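Local coordinates for protein transcriptional regulator (PDB 2EH3) that probably binds DNA through a helix-turn-helix motif and regulates transcription, as a repressor-like member of the TetR/AcrR family, at residues 50-53 and 54-58; 99-102 and 103-106. One frame throughout, in Å; residues are numbered along the deposited sequence.

Following the chain from the N terminus, interaction 1 comes first, inside helix 46-67, where each of its bonds spans a single helical turn. Interaction 2 opens only after it has closed: 99-102 follows helix 88-99, and with 103-106 it rounds the bend into helix 105-126. The two are therefore in series, neither nested nor crossed, and their centres lie about 15 Å apart. They still meet in space, I50 CG2 packing at 4.2 Å from F104 CZ. Interaction 1 lies on the helix that leaves the DNA-binding end and touches helices 3-18, 88-99 and 105-126; interaction 2 joins two helices of the C-terminal domain and reaches the second subunit.

Interaction 1: 50-53 and 54-58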
ATOM      1  N   ILE A  50     -12.230  15.188   7.782  1.00 13.10           N
ATOM      2  CA  ILE A  50     -11.200  14.173   7.579  1.00 13.74           C
ATOM      3  C   ILE A  50      -9.900  14.824   7.119  1.00 14.73           C
ATOM      4  O   ILE A  50      -8.817  14.371   7.483  1.00 13.90           O
ATOM      5  CB  ILE A  50     -11.663  13.067   6.578  1.00 13.39           C
ATOM      6  CG1 ILE A  50     -10.635  11.911   6.566  1.00 13.20           C
ATOM      7  CG2 ILE A  50     -11.904  13.660   5.239  1.00 15.28           C
ATOM      8  CD1 ILE A  50     -11.188  10.626   5.913  1.00 15.21           C
ATOM      9  N   THR A  51     -10.005  15.905   6.360  1.00 13.65           N
ATOM     10  CA  THR A  51      -8.808  16.587   5.891  1.00 15.12           C
ATOM     11  C   THR A  51      -8.027  17.098   7.106  1.00 15.60           C
ATOM     12  O   THR A  51      -6.809  16.956   7.150  1.00 15.89           O
ATOM     13  CB  THR A  51      -9.180  17.739   4.924  1.00 16.57           C
ATOM     14  OG1 THR A  51      -9.871  17.203   3.784  1.00 17.90           O
ATOM     15  CG2 THR A  51      -7.925  18.447   4.409  1.00 17.52           C
ATOM     16  N   GLU A  52      -8.726  17.639   8.104  1.00 14.02           N
ATOM     17  CA  GLU A  52      -8.056  18.142   9.306  1.00 15.02           C
ATOM     18  C   GLU A  52      -7.400  17.031  10.113  1.00 15.58           C
ATOM     19  O   GLU A  52      -6.332  17.233  10.690  1.00 16.15           O
ATOM     20  CB  GLU A  52      -9.049  18.920  10.173  1.00 16.02           C
ATOM     21  CG  GLU A  52      -8.455  19.474  11.491  1.00 19.53           C
ATOM     22  CD  GLU A  52      -7.449  20.597  11.291  1.00 23.61           C
ATOM     23  OE1 GLU A  52      -7.354  21.112  10.163  1.00 24.50           O
ATOM     24  OE2 GLU A  52      -6.769  20.972  12.279  1.00 25.23           O
ATOM     25  N   ILE A  53      -8.043  15.869  10.175  1.00 13.30           N
ATOM     26  CA  ILE A  53      -7.500  14.714  10.894  1.00 12.50           C
ATOM     27  C   ILE A  53      -6.145  14.361  10.290  1.00 14.87           C
ATOM     28  O   ILE A  53      -5.164  14.146  11.010  1.00 15.15           O
ATOM     29  CB  ILE A  53      -8.445  13.475  10.771  1.00 13.13           C
ATOM     30  CG1 ILE A  53      -9.695  13.697  11.622  1.00 14.04           C
ATOM     31  CG2 ILE A  53      -7.729  12.204  11.207  1.00 15.19           C
ATOM     32  CD1 ILE A  53     -10.698  12.567  11.508  1.00 14.10           C
ATOM     33  N   ILE A  54      -6.105  14.296   8.962  1.00 14.84           N
ATOM     34  CA  ILE A  54      -4.867  13.972   8.276  1.00 14.93           C
ATOM     35  C   ILE A  54      -3.845  15.075   8.470  1.00 16.74           C
ATOM     36  O   ILE A  54      -2.671  14.796   8.786  1.00 17.66           O
ATOM     37  CB  ILE A  54      -5.136  13.745   6.770  1.00 14.13           C
ATOM     38  CG1 ILE A  54      -6.123  12.574   6.604  1.00 16.04           C
ATOM     39  CG2 ILE A  54      -3.814  13.487   6.013  1.00 13.21           C
ATOM     40  CD1 ILE A  54      -5.635  11.225   7.162  1.00 16.83           C
ATOM     41  N   GLU A  55      -4.286  16.322   8.310  1.00 17.83           N
ATOM     42  CA  GLU A  55      -3.391  17.468   8.448  1.00 20.34           C
ATOM     43  C   GLU A  55      -2.715  17.511   9.819  1.00 20.53           C
ATOM     44  O   GLU A  55      -1.519  17.832   9.930  1.00 19.05           O
ATOM     45  CB  GLU A  55      -4.163  18.760   8.207  1.00 21.28           C
ATOM     46  CG  GLU A  55      -3.294  19.964   7.903  1.00 24.75           C
ATOM     47  CD  GLU A  55      -2.665  19.899   6.523  1.00 26.17           C
ATOM     48  OE1 GLU A  55      -3.028  19.000   5.730  1.00 27.79           O
ATOM     49  OE2 GLU A  55      -1.813  20.761   6.228  1.00 29.52           O
ATOM     50  N   ARG A  56      -3.463  17.191  10.867  1.00 20.77           N
ATOM     51  CA  ARG A  56      -2.878  17.224  12.198  1.00 19.01           C
ATOM     52  C   ARG A  56      -1.847  16.113  12.406  1.00 19.79           C
ATOM     53  O   ARG A  56      -0.832  16.338  13.071  1.00 18.89           O
ATOM     54  CB  ARG A  56      -3.972  17.185  13.257  1.00 19.69           C
ATOM     55  CG  ARG A  56      -4.717  18.491  13.331  1.00 20.40           C
ATOM     56  CD  ARG A  56      -5.710  18.474  14.469  1.00 20.02           C
ATOM     57  NE  ARG A  56      -6.366  19.769  14.583  1.00 19.56           N
ATOM     58  CZ  ARG A  56      -6.749  20.308  15.731  1.00 19.96           C
ATOM     59  NH1 ARG A  56      -6.549  19.660  16.871  1.00 21.07           N
ATOM     60  NH2 ARG A  56      -7.315  21.499  15.732  1.00 21.77           N
ATOM     61  N   THR A  57      -2.075  14.927  11.826  1.00 18.81           N
ATOM     62  CA  THR A  57      -1.085  13.862  11.977  1.00 17.95           C
ATOM     63  C   THR A  57       0.129  14.207  11.099  1.00 17.07           C
ATOM     64  O   THR A  57       1.273  13.955  11.490  1.00 18.62           O
ATOM     65  CB  THR A  57      -1.671  12.459  11.622  1.00 19.03           C
ATOM     66  OG1 THR A  57      -2.651  12.101  12.607  1.00 20.70           O
ATOM     67  CG2 THR A  57      -0.595  11.392  11.665  1.00 20.01           C
ATOM     68  N   HIS A  58      -0.106  14.816   9.946  1.00 16.81           N
ATOM     69  CA  HIS A  58       1.002  15.221   9.068  1.00 17.05           C
ATOM     70  C   HIS A  58       1.863  16.234   9.814  1.00 17.43           C
ATOM     71  O   HIS A  58       3.095  16.203   9.725  1.00 15.88           O
ATOM     72  CB  HIS A  58       0.472  15.880   7.792  1.00 18.73           C
ATOM     73  CG  HIS A  58       1.550  16.326   6.845  1.00 18.74           C
ATOM     74  ND1 HIS A  58       1.441  17.470   6.084  1.00 18.92           N
ATOM     75  CD2 HIS A  58       2.742  15.773   6.518  1.00 20.87           C
ATOM     76  CE1 HIS A  58       2.516  17.600   5.328  1.00 20.16           C
ATOM     77  NE2 HIS A  58       3.321  16.584   5.570  1.00 19.68           N
TER
HETATM   78  O   HOH W   1      -4.777  17.121   5.027  1.00 23.00           O
HETATM   79  O   HOH W   2      -6.772  23.304  13.578  1.00 40.26           O
HETATM   80  O   HOH W   3      -4.884  13.662  13.702  1.00 32.38           O
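The guanidinium group of R56 meets the carboxylate of E52 at its edge: OE2 lies in the guanidinium plane and takes the N-H of NE in a salt bridge of 2.6 Å (R56 NE to E52 OE2) that is almost straight, 174°. OE2 offers its anti lone pair, and the two flat groups are turned 71° apart. E52 reaches this spot because its CG stands anti to the backbone N and the chain then bends at chi2 (69°), while R56 runs extended from CG to NE. Water 2 ties E52 OE2 to R56 NH2, and R56 NH1 also pairs with E5 of helix 3-18. With an alanine here in place of R56, the carboxylates of E52 and E5 would probably lose the positive charge they share. On another side of the helix, water 1 links T51 O with E55 OE1, which is also held by K111. Water 3 donates to I53 O and T57 OG1, whose hydroxyl is also hydrogen-bonded to E87. Backbone i to i+4 bonds, such as E55 N to T51 O at 2.8 Å, run through the same turn. This i to i+4 ion pair on a regular alpha-helix belongs to the helix joining the two domains of the TetR fold.

Interaction 2: 99-102 and 103-106; sequences LCSE and KFRN
S101 OG accepts the backbone N-H of F104 at 2.8 Å from F104 N, and is also hydrogen-bonded to L98 O, so one hydroxyl connects the last turn of helix 88-99 with the residue at the N-cap position of helix 105-126. Its chi1 of 79° places OG between the backbone N and the carbonyl carbon, turned towards F104, whose CB it approaches to 3.2 Å. K103 CG lies over one face of the F104 ring, offset toward the rim, and Y20 meets that ring edge-to-face; the K103 amine pairs with E47.

R105 folds back over the turn. L99 O, at the C-terminal end of helix 88-99, accepts from R105 NE at 3.0 Å, nearly in line with its C=O (164°) but 30° out of the guanidinium plane. S101 O receives weak bonds from both NE and NH2. This is the loop between helices 88-99 and 105-126 of the TetR-like C-terminal domain, and it lies at the subunit interface: C100 forms a disulfide with C100 of the second subunit, where Y92 binds R105 NH1 and F96 makes a cation-pi contact with the guanidinium.

E102 runs alongside R105, and its OE1 sits 3.6 Å above the guanidinium plane, toward the rim of one face. The salt bridge from E102 OE2 to R105 NH2 is long, 3.6 Å, and water 4 spans the same two atoms, lying at the guanidinium edge 2.9 Å from R105 NH2.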
ATOM      1  N   LEU A  99      -6.279   6.555   0.317  1.00  8.83           N
ATOM      2  CA  LEU A  99      -5.722   5.880  -0.862  1.00  9.62           C
ATOM      3  C   LEU A  99      -6.812   5.121  -1.608  1.00 10.37           C
ATOM      4  O   LEU A  99      -6.910   5.208  -2.840  1.00  9.97           O
ATOM      5  CB  LEU A  99      -4.601   4.911  -0.453  1.00  9.90           C
ATOM      6  CG  LEU A  99      -4.143   3.990  -1.605  1.00  9.24           C
ATOM      7  CD1 LEU A  99      -3.561   4.853  -2.729  1.00 11.10           C
ATOM      8  CD2 LEU A  99      -3.068   2.972  -1.106  1.00 12.68           C
ATOM      9  N   CYS A 100      -7.644   4.401  -0.867  1.00 10.66           N
ATOM     10  CA  CYS A 100      -8.694   3.577  -1.465  1.00 11.13           C
ATOM     11  C   CYS A 100      -9.828   4.359  -2.094  1.00 13.88           C
ATOM     12  O   CYS A 100     -10.603   3.820  -2.883  1.00 16.80           O
ATOM     13  CB  CYS A 100      -9.219   2.605  -0.400  1.00 11.17           C
ATOM     14  SG  CYS A 100      -7.990   1.365   0.093  1.00 11.70           S
ATOM     15  N   SER A 101      -9.903   5.646  -1.793  1.00 13.57           N
ATOM     16  CA  SER A 101     -10.983   6.472  -2.351  1.00 12.72           C
ATOM     17  C   SER A 101     -10.600   7.013  -3.703  1.00 14.08           C
ATOM     18  O   SER A 101      -9.435   6.967  -4.074  1.00 16.91           O
ATOM     19  CB  SER A 101     -11.230   7.665  -1.427  1.00 14.18           C
ATOM     20  OG  SER A 101     -10.231   8.657  -1.657  1.00 17.42           O
ATOM     21  N   GLU A 102     -11.565   7.486  -4.490  1.00 12.13           N
ATOM     22  CA  GLU A 102     -11.157   8.140  -5.720  1.00 12.42           C
ATOM     23  C   GLU A 102     -10.967   9.634  -5.398  1.00 12.58           C
ATOM     24  O   GLU A 102      -9.994  10.265  -5.832  1.00 14.13           O
ATOM     25  CB  GLU A 102     -12.231   8.007  -6.814  1.00 12.08           C
ATOM     26  CG  GLU A 102     -12.399   6.622  -7.342  1.00 15.43           C
ATOM     27  CD  GLU A 102     -11.233   6.169  -8.196  1.00 14.61           C
ATOM     28  OE1 GLU A 102     -10.405   7.010  -8.633  1.00 17.24           O
ATOM     29  OE2 GLU A 102     -11.161   4.951  -8.458  1.00 21.24           O
ATOM     30  N   LYS A 103     -11.909  10.184  -4.633  1.00 11.98           N
ATOM     31  CA  LYS A 103     -11.913  11.603  -4.280  1.00 13.37           C
ATOM     32  C   LYS A 103     -10.715  12.103  -3.471  1.00 12.91           C
ATOM     33  O   LYS A 103     -10.233  13.220  -3.707  1.00 12.70           O
ATOM     34  CB  LYS A 103     -13.218  11.945  -3.537  1.00 16.77           C
ATOM     35  CG  LYS A 103     -13.398  13.414  -3.164  1.00 18.85           C
ATOM     36  CD  LYS A 103     -14.683  13.654  -2.363  1.00 20.17           C
ATOM     37  CE  LYS A 103     -14.990  15.157  -2.323  1.00 23.07           C
ATOM     38  NZ  LYS A 103     -16.218  15.497  -1.550  1.00 24.54           N
ATOM     39  N   PHE A 104     -10.223  11.280  -2.554  1.00 11.16           N
ATOM     40  CA  PHE A 104      -9.126  11.708  -1.686  1.00 12.28           C
ATOM     41  C   PHE A 104      -7.770  11.075  -1.990  1.00 12.17           C
ATOM     42  O   PHE A 104      -6.803  11.309  -1.259  1.00 12.54           O
ATOM     43  CB  PHE A 104      -9.491  11.427  -0.209  1.00 11.60           C
ATOM     44  CG  PHE A 104     -10.775  12.071   0.244  1.00 12.32           C
ATOM     45  CD1 PHE A 104     -11.001  13.430   0.043  1.00 16.00           C
ATOM     46  CD2 PHE A 104     -11.723  11.328   0.925  1.00 15.91           C
ATOM     47  CE1 PHE A 104     -12.163  14.037   0.531  1.00 16.34           C
ATOM     48  CE2 PHE A 104     -12.899  11.936   1.424  1.00 17.56           C
ATOM     49  CZ  PHE A 104     -13.108  13.287   1.223  1.00 16.11           C
ATOM     50  N   ARG A 105      -7.675  10.307  -3.070  1.00 12.16           N
ATOM     51  CA  ARG A 105      -6.399   9.669  -3.420  1.00 12.24           C
ATOM     52  C   ARG A 105      -5.246  10.652  -3.540  1.00 12.52           C
ATOM     53  O   ARG A 105      -4.119  10.351  -3.118  1.00 11.76           O
ATOM     54  CB  ARG A 105      -6.528   8.892  -4.734  1.00 14.26           C
ATOM     55  CG  ARG A 105      -5.333   7.947  -4.971  1.00 15.08           C
ATOM     56  CD  ARG A 105      -5.634   6.944  -6.078  1.00 15.34           C
ATOM     57  NE  ARG A 105      -6.804   6.158  -5.711  1.00 14.53           N
ATOM     58  CZ  ARG A 105      -7.452   5.332  -6.524  1.00 15.44           C
ATOM     59  NH1 ARG A 105      -7.033   5.168  -7.774  1.00 16.59           N
ATOM     60  NH2 ARG A 105      -8.519   4.679  -6.084  1.00 16.98           N
ATOM     61  N   ASN A 106      -5.530  11.822  -4.091  1.00 12.41           N
ATOM     62  CA  ASN A 106      -4.488  12.822  -4.274  1.00 14.72           C
ATOM     63  C   ASN A 106      -3.882  13.273  -2.942  1.00 15.15           C
ATOM     64  O   ASN A 106      -2.695  13.606  -2.892  1.00 15.12           O
ATOM     65  CB  ASN A 106      -5.050  14.032  -5.013  1.00 16.83           C
ATOM     66  CG  ASN A 106      -6.080  14.780  -4.187  1.00 21.42           C
ATOM     67  OD1 ASN A 106      -7.198  14.287  -3.936  1.00 23.92           O
ATOM     68  ND2 ASN A 106      -5.701  15.976  -3.727  1.00 23.34           N
TER
HETATM   69  O   HOH W   4      -9.484   3.059  -8.308  1.00 25.80           O
HETATM   70  O   HOH W   5      -7.947  12.255  -5.747  1.00 27.38           O